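Long-range contacts in protein argonaute (Aquifex aeolicus, PDB 1YVU), which cleaves RNA targets as a DNA-guided endonuclease, using a short single-stranded DNA guide to select the complementary strand: residues A497-R505 / A515-N523; G563-L574 / G590-K600. All blocks are in the same frame, centred on the assembly; numbering follows the deposited sequence.

Interaction 1. Residues A497-R505 / A515-N523; sequences AFVGIDISR and AVAFTKIFN. With CA (calcium ion), chain B.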
# COMPACT_ATOMS: atom_id res chain seq x y z
N ALA A 497 -11.86 18.42 13.22
CA ALA A 497 -11.69 18.06 11.78
C ALA A 497 -10.75 16.89 11.53
O ALA A 497 -9.72 16.74 12.21
CB ALA A 497 -11.26 19.25 10.92
N PHE A 498 -11.12 16.06 10.56
CA PHE A 498 -10.36 14.86 10.18
C PHE A 498 -9.77 15.12 8.80
O PHE A 498 -10.51 15.19 7.81
CB PHE A 498 -11.27 13.63 10.13
CG PHE A 498 -11.85 13.27 11.46
CD1 PHE A 498 -12.99 13.91 11.95
CD2 PHE A 498 -11.23 12.32 12.27
CE1 PHE A 498 -13.50 13.62 13.24
CE2 PHE A 498 -11.73 12.02 13.56
CZ PHE A 498 -12.86 12.68 14.05
N VAL A 499 -8.47 15.36 8.75
CA VAL A 499 -7.87 15.62 7.46
C VAL A 499 -7.07 14.42 6.98
O VAL A 499 -6.26 13.88 7.72
CB VAL A 499 -7.12 17.00 7.42
CG1 VAL A 499 -7.44 17.81 8.64
CG2 VAL A 499 -5.64 16.87 7.28
N GLY A 500 -7.36 13.95 5.77
CA GLY A 500 -6.63 12.82 5.23
C GLY A 500 -5.77 13.22 4.06
O GLY A 500 -6.28 13.89 3.15
N ILE A 501 -4.48 12.87 4.10
CA ILE A 501 -3.56 13.22 3.02
C ILE A 501 -2.74 12.05 2.45
O ILE A 501 -2.59 11.01 3.10
CB ILE A 501 -2.47 14.31 3.50
CG1 ILE A 501 -3.09 15.38 4.42
CG2 ILE A 501 -1.80 15.02 2.28
CD1 ILE A 501 -2.22 16.61 4.70
N ASP A 502 -2.40 12.17 1.16
CA ASP A 502 -1.46 11.30 0.46
C ASP A 502 -0.80 12.30 -0.45
O ASP A 502 -1.42 13.27 -0.91
CB ASP A 502 -2.00 10.16 -0.43
CG ASP A 502 -0.83 9.17 -0.93
OD1 ASP A 502 -0.00 9.54 -1.78
OD2 ASP A 502 -0.71 8.03 -0.44
N ILE A 503 0.51 12.13 -0.56
CA ILE A 503 1.36 12.94 -1.39
C ILE A 503 2.14 11.88 -2.14
O ILE A 503 2.69 10.95 -1.52
CB ILE A 503 2.29 13.85 -0.56
CG1 ILE A 503 1.46 14.84 0.28
CG2 ILE A 503 3.26 14.57 -1.48
CD1 ILE A 503 2.22 15.82 1.19
N SER A 504 2.04 11.93 -3.47
CA SER A 504 2.75 11.00 -4.34
C SER A 504 3.60 11.80 -5.30
O SER A 504 3.12 12.72 -5.96
CB SER A 504 1.79 10.06 -5.09
OG SER A 504 1.28 9.08 -4.19
N ARG A 505 4.87 11.44 -5.38
CA ARG A 505 5.85 12.13 -6.21
C ARG A 505 6.42 11.33 -7.38
O ARG A 505 6.33 10.10 -7.41
CB ARG A 505 7.03 12.57 -5.32
CG ARG A 505 6.66 13.41 -4.08
CD ARG A 505 7.45 12.99 -2.86
NE ARG A 505 7.03 13.69 -1.65
CZ ARG A 505 7.75 14.63 -1.04
NH1 ARG A 505 8.95 14.99 -1.51
NH2 ARG A 505 7.26 15.21 0.06
N ALA A 515 4.91 16.34 -8.27
CA ALA A 515 4.22 15.92 -7.04
C ALA A 515 2.77 16.39 -7.02
O ALA A 515 2.46 17.49 -7.47
CB ALA A 515 4.93 16.47 -5.79
N VAL A 516 1.90 15.54 -6.50
CA VAL A 516 0.48 15.82 -6.37
C VAL A 516 0.08 15.52 -4.92
O VAL A 516 0.47 14.48 -4.36
CB VAL A 516 -0.38 14.91 -7.33
CG1 VAL A 516 -1.86 15.16 -7.12
CG2 VAL A 516 -0.02 15.15 -8.80
N ALA A 517 -0.70 16.44 -4.32
CA ALA A 517 -1.21 16.30 -2.95
C ALA A 517 -2.72 16.26 -2.96
O ALA A 517 -3.36 17.13 -3.57
CB ALA A 517 -0.76 17.46 -2.07
N PHE A 518 -3.29 15.26 -2.29
CA PHE A 518 -4.73 15.18 -2.18
C PHE A 518 -5.23 15.14 -0.73
O PHE A 518 -5.22 14.09 -0.06
CB PHE A 518 -5.30 14.01 -3.00
CG PHE A 518 -6.83 13.99 -3.08
CD1 PHE A 518 -7.57 15.18 -3.31
CD2 PHE A 518 -7.53 12.78 -2.93
CE1 PHE A 518 -8.96 15.17 -3.39
CE2 PHE A 518 -8.94 12.76 -3.01
CZ PHE A 518 -9.65 13.98 -3.24
N THR A 519 -5.79 16.28 -0.32
CA THR A 519 -6.33 16.49 1.03
C THR A 519 -7.86 16.42 1.06
O THR A 519 -8.54 16.83 0.10
CB THR A 519 -5.80 17.82 1.62
OG1 THR A 519 -4.36 17.78 1.61
CG2 THR A 519 -6.28 18.06 3.06
N LYS A 520 -8.36 15.81 2.14
CA LYS A 520 -9.78 15.62 2.38
C LYS A 520 -10.09 16.03 3.81
O LYS A 520 -9.67 15.38 4.78
CB LYS A 520 -10.14 14.15 2.19
CG LYS A 520 -10.82 13.82 0.92
CD LYS A 520 -11.13 12.35 0.84
CE LYS A 520 -9.93 11.55 0.35
NZ LYS A 520 -10.28 10.53 -0.73
N ILE A 521 -10.77 17.15 3.95
CA ILE A 521 -11.16 17.67 5.26
C ILE A 521 -12.59 17.24 5.59
O ILE A 521 -13.52 17.49 4.80
CB ILE A 521 -11.03 19.22 5.30
CG1 ILE A 521 -9.61 19.60 4.89
CG2 ILE A 521 -11.31 19.73 6.70
CD1 ILE A 521 -9.47 20.95 4.44
N PHE A 522 -12.74 16.62 6.77
CA PHE A 522 -14.03 16.14 7.28
C PHE A 522 -14.54 16.81 8.57
O PHE A 522 -13.80 17.52 9.25
CB PHE A 522 -13.99 14.62 7.47
CG PHE A 522 -14.04 13.83 6.19
CD1 PHE A 522 -12.86 13.53 5.46
CD2 PHE A 522 -15.27 13.33 5.72
CE1 PHE A 522 -12.91 12.74 4.27
CE2 PHE A 522 -15.36 12.53 4.53
CZ PHE A 522 -14.16 12.23 3.80
N ASN A 523 -15.83 16.56 8.86
CA ASN A 523 -16.64 17.05 10.00
C ASN A 523 -16.56 16.06 11.16
O ASN A 523 -16.18 14.92 10.96
CB ASN A 523 -18.12 17.07 9.58
CG ASN A 523 -18.84 18.34 9.98
OD1 ASN A 523 -18.65 18.85 11.09
ND2 ASN A 523 -19.69 18.85 9.10
CA CA B . 1.87 7.32 -1.48
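I503 and A517 meet across the apolar side of this contact, CG1 of I503 lying 4.2 Å from CB of A517. They belong to a β-hairpin of the PIWI domain, which has an RNase H fold; the segment axes of strands 497-501 and 515-522 run antiparallel at 166°. The same apolar face carries V499 opposite I521, a non-hydrogen-bonded pair in which V499 CB and I521 CG1 approach to 4.4 Å. Between these pairs, I501 and T519 lie side by side and point the same way, with I501 CG2 3.8 Å from T519 OG1. Helix 542-557 covers this face, V551 touching both I501 and T519.

On the reverse face, F498 CB lies 3.9 Å from F522 CB. The carbonyl oxygen of F498 sits at the edge of the F522 ring, in its plane. G500 and K520 follow as a hydrogen-bonded pair, G500 N reaching K520 O at 2.9 Å. The lysine then leads away, its NZ bonded to the backbone oxygen of H680.

Farther along, the backbone ladder resumes with D502 O accepting from F518 N at 3.1 Å. D502, probably a catalytic aspartate, extends its CG anti to the backbone N (chi1 -171°), which carries the carboxylate to the metal site, where D502 OD2 binds the calcium ion at 2.9 Å and D683 supplies the other protein ligand. With an alanine here, the calcium would probably lose one of its two protein ligands and S504 OG its carboxylate acceptor. S504 also bonds T686 of helix 682-690, so one hydroxyl joins that helix to the hairpin; S504 OG donates to D502 OD1 at 2.8 Å, arriving on the syn side and 25° out of the carboxylate plane.

Interaction 2. Residues G563-L574 / G590-K600; sequences GSKIVVHRDGRL and GYSLELLEIIK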
# COMPACT_ATOMS: atom_id res chain seq x y z
N GLY A 563 -6.94 26.63 18.46
CA GLY A 563 -7.22 25.68 19.54
C GLY A 563 -8.22 24.60 19.22
O GLY A 563 -8.84 24.00 20.13
N SER A 564 -8.42 24.36 17.93
CA SER A 564 -9.34 23.33 17.48
C SER A 564 -8.51 22.05 17.25
O SER A 564 -7.35 22.12 16.82
CB SER A 564 -10.11 23.82 16.24
OG SER A 564 -9.25 24.25 15.22
N LYS A 565 -9.08 20.90 17.65
CA LYS A 565 -8.40 19.59 17.54
C LYS A 565 -8.45 19.04 16.14
O LYS A 565 -9.52 18.94 15.53
CB LYS A 565 -9.00 18.59 18.52
CG LYS A 565 -8.36 17.22 18.50
CD LYS A 565 -7.02 17.17 19.17
CE LYS A 565 -7.11 17.09 20.68
NZ LYS A 565 -8.06 16.03 21.12
N ILE A 566 -7.26 18.74 15.60
CA ILE A 566 -7.17 18.23 14.25
C ILE A 566 -6.48 16.87 14.12
O ILE A 566 -5.32 16.69 14.47
CB ILE A 566 -6.59 19.32 13.31
CG1 ILE A 566 -7.68 20.39 13.08
CG2 ILE A 566 -6.22 18.74 11.97
CD1 ILE A 566 -7.25 21.65 12.39
N VAL A 567 -7.24 15.92 13.60
CA VAL A 567 -6.74 14.57 13.37
C VAL A 567 -6.35 14.42 11.91
O VAL A 567 -7.18 14.66 11.02
CB VAL A 567 -7.77 13.51 13.74
CG1 VAL A 567 -7.23 12.12 13.47
CG2 VAL A 567 -8.13 13.64 15.21
N VAL A 568 -5.10 14.04 11.68
CA VAL A 568 -4.59 13.86 10.33
C VAL A 568 -4.34 12.41 10.10
O VAL A 568 -3.77 11.74 10.95
CB VAL A 568 -3.27 14.64 10.08
CG1 VAL A 568 -2.74 14.42 8.64
CG2 VAL A 568 -3.47 16.13 10.34
N HIS A 569 -4.81 11.91 8.96
CA HIS A 569 -4.60 10.52 8.57
C HIS A 569 -3.73 10.60 7.35
O HIS A 569 -4.04 11.35 6.41
CB HIS A 569 -5.89 9.82 8.18
CG HIS A 569 -6.86 9.63 9.30
ND1 HIS A 569 -8.08 9.00 9.12
CD2 HIS A 569 -6.80 9.97 10.61
CE1 HIS A 569 -8.72 8.96 10.28
NE2 HIS A 569 -7.97 9.54 11.20
N ARG A 570 -2.62 9.88 7.41
CA ARG A 570 -1.68 9.85 6.31
C ARG A 570 -1.82 8.51 5.67
O ARG A 570 -1.70 7.47 6.34
CB ARG A 570 -0.26 10.07 6.80
CG ARG A 570 0.78 10.06 5.70
CD ARG A 570 0.59 11.20 4.72
NE ARG A 570 1.67 11.26 3.74
CZ ARG A 570 1.79 10.46 2.69
NH1 ARG A 570 0.88 9.49 2.48
NH2 ARG A 570 2.78 10.67 1.82
N ASP A 571 -2.02 8.53 4.35
CA ASP A 571 -2.19 7.32 3.57
C ASP A 571 -0.93 6.47 3.63
O ASP A 571 -0.99 5.24 3.66
CB ASP A 571 -2.54 7.72 2.14
CG ASP A 571 -2.76 6.53 1.21
OD1 ASP A 571 -1.75 5.94 0.72
OD2 ASP A 571 -3.95 6.22 0.92
N GLY A 572 0.20 7.12 3.71
CA GLY A 572 1.40 6.32 3.76
C GLY A 572 2.05 6.49 5.09
O GLY A 572 1.39 6.67 6.11
N ARG A 573 3.37 6.35 5.04
CA ARG A 573 4.21 6.55 6.19
C ARG A 573 4.56 8.04 6.13
O ARG A 573 4.86 8.57 5.05
CB ARG A 573 5.48 5.65 6.15
CG ARG A 573 5.33 4.22 6.75
CD ARG A 573 6.66 3.65 7.36
NE ARG A 573 6.54 2.31 7.99
CZ ARG A 573 6.71 2.04 9.29
NH1 ARG A 573 7.00 3.00 10.16
NH2 ARG A 573 6.64 0.78 9.72
N LEU A 574 4.37 8.72 7.25
CA LEU A 574 4.69 10.13 7.37
C LEU A 574 6.21 10.29 7.37
O LEU A 574 6.88 9.81 8.29
CB LEU A 574 4.16 10.64 8.70
CG LEU A 574 2.84 11.36 8.79
CD1 LEU A 574 2.39 11.38 10.21
CD2 LEU A 574 3.00 12.75 8.25
N GLY A 590 -1.94 27.61 15.82
CA GLY A 590 -2.43 27.29 17.14
C GLY A 590 -3.43 26.16 17.19
O GLY A 590 -4.45 26.30 17.84
N TYR A 591 -3.17 25.07 16.46
CA TYR A 591 -4.06 23.88 16.44
C TYR A 591 -3.53 22.71 17.31
O TYR A 591 -2.31 22.58 17.49
CB TYR A 591 -4.26 23.33 14.99
CG TYR A 591 -4.96 24.23 13.99
CD1 TYR A 591 -6.02 25.09 14.37
CD2 TYR A 591 -4.54 24.24 12.63
CE1 TYR A 591 -6.65 25.96 13.43
CE2 TYR A 591 -5.16 25.11 11.66
CZ TYR A 591 -6.21 25.97 12.07
OH TYR A 591 -6.79 26.86 11.18
N SER A 592 -4.45 21.89 17.84
CA SER A 592 -4.08 20.69 18.61
C SER A 592 -4.06 19.52 17.58
O SER A 592 -5.10 19.05 17.10
CB SER A 592 -5.04 20.44 19.79
OG SER A 592 -4.60 19.36 20.61
N LEU A 593 -2.84 19.14 17.20
CA LEU A 593 -2.59 18.10 16.23
C LEU A 593 -2.46 16.68 16.73
O LEU A 593 -1.90 16.42 17.80
CB LEU A 593 -1.32 18.42 15.47
CG LEU A 593 -1.46 18.87 14.02
CD1 LEU A 593 -2.22 20.17 13.88
CD2 LEU A 593 -0.07 19.05 13.49
N GLU A 594 -3.01 15.78 15.91
CA GLU A 594 -2.99 14.33 16.10
C GLU A 594 -2.59 13.80 14.72
O GLU A 594 -3.29 14.06 13.73
CB GLU A 594 -4.37 13.76 16.44
CG GLU A 594 -5.10 14.37 17.62
CD GLU A 594 -4.66 13.89 18.99
OE1 GLU A 594 -4.37 12.67 19.17
OE2 GLU A 594 -4.65 14.73 19.92
N LEU A 595 -1.43 13.16 14.66
CA LEU A 595 -0.91 12.59 13.42
C LEU A 595 -0.94 11.08 13.39
O LEU A 595 -0.38 10.40 14.27
CB LEU A 595 0.53 13.03 13.16
CG LEU A 595 0.83 14.52 13.00
CD1 LEU A 595 2.32 14.70 12.74
CD2 LEU A 595 -0.02 15.14 11.91
N LEU A 596 -1.62 10.56 12.38
CA LEU A 596 -1.71 9.12 12.20
C LEU A 596 -1.20 8.69 10.85
O LEU A 596 -1.41 9.38 9.85
CB LEU A 596 -3.15 8.62 12.34
CG LEU A 596 -3.97 9.01 13.56
CD1 LEU A 596 -5.22 8.23 13.56
CD2 LEU A 596 -3.23 8.73 14.80
N GLU A 597 -0.48 7.58 10.85
CA GLU A 597 0.06 6.94 9.64
C GLU A 597 -0.95 5.80 9.44
O GLU A 597 -1.44 5.23 10.43
CB GLU A 597 1.39 6.27 9.96
CG GLU A 597 2.69 7.03 9.74
CD GLU A 597 3.92 6.15 10.11
OE1 GLU A 597 3.73 4.98 10.52
OE2 GLU A 597 5.09 6.63 10.00
N ILE A 598 -1.33 5.51 8.19
CA ILE A 598 -2.26 4.38 7.92
C ILE A 598 -1.60 3.44 6.93
O ILE A 598 -1.59 3.68 5.73
CB ILE A 598 -3.70 4.84 7.49
CG1 ILE A 598 -4.42 5.45 8.70
CG2 ILE A 598 -4.53 3.64 6.99
CD1 ILE A 598 -5.74 6.04 8.38
N ILE A 599 -1.03 2.36 7.46
CA ILE A 599 -0.32 1.36 6.68
C ILE A 599 -1.22 0.20 6.29
O ILE A 599 -1.61 -0.60 7.16
CB ILE A 599 0.96 0.85 7.44
CG1 ILE A 599 2.03 1.94 7.48
CG2 ILE A 599 1.58 -0.39 6.77
CD1 ILE A 599 1.88 2.95 8.53
N LYS A 600 -1.50 0.09 4.99
CA LYS A 600 -2.36 -0.97 4.46
C LYS A 600 -1.64 -2.21 3.96
O LYS A 600 -2.20 -3.31 4.01
CB LYS A 600 -3.31 -0.43 3.37
CG LYS A 600 -2.73 0.53 2.36
CD LYS A 600 -2.89 1.97 2.79
CE LYS A 600 -2.09 2.86 1.84
NZ LYS A 600 -2.60 2.85 0.42
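The Y591 ring has I566 over one face: CD1 stands 3.9 Å from the ring centroid and 17° off its normal, a CH-pi contact displaced toward the rim. G563 N lies near the ring plane at the edge, and S564 OG comes in obliquely, 3.4 Å from Y591 CD1. Beyond the ring, Y591 OH is bonded to the backbone oxygen of F560. Two methyls reach the H569 imidazole obliquely from the same side: L596 CD1 is 3.8 Å from H569 CD2, whereas I598 CD1 approaches CB and ND1. That ND1 finds its polar partner in T678. The guanidinium of R573, poorly ordered, is turned 76° from the carboxylate of E597; R573 NH1 and E597 OE1 are 3.8 Å apart with the oxygen well out of the guanidinium plane, so this is a long ion pair held by charge alone, with no N-H aimed at the oxygen.

Strands 565-570 and 592-599 are the parallel neighbours of a beta-alpha-beta unit in the RNase H fold, connected through helix 576-589. Their backbones exchange bonds alternately, V568 N giving to E594 O at 2.7 Å and L596 N to V568 O. V568 and L595 lie side by side on the face shared with I566, and L574 CD1 adds a contact to L595 CB at 3.9 Å.

E594 crosses K565 on the other face, but their salt bridge is long; both carboxylate oxygens of E594 are instead gripped by backbone N-H groups, of E649 and L650. At the C-terminal ends of the strands, D571, probably one of the catalytic, metal-binding aspartates, has its CG anti to the backbone N (chi1 -179°), which brings its carboxylate back toward K600. The two side chains meet at about a right angle in a salt bridge, with K600 NZ 3.2 Å from D571 OD1 and the hydrogen bond itself weak.

In the fold
Strands 497-505 and 565-570 are sheet neighbours, so interactions 1 and 2 share one framework: V499 N is probably hydrogen-bonded to V567 O at 2.7 Å. Both contacts are largely buried, although interaction 2 reaches the surface at G563 and R573. The antiparallel pair buries 636 Å², with a backbone ladder and modest apolar side-chain contacts; the parallel pair buries 1151 Å² and adds charged pairs, of which K565-E594 and R573-E597 are long. Each supplies an aspartate to the presumed catalytic centre, D502 and D571, with D683 a third, from elsewhere in the PIWI domain. D502 binds calcium here, whereas the D571 side chain is about 4 Å from the ion and pairs with K600.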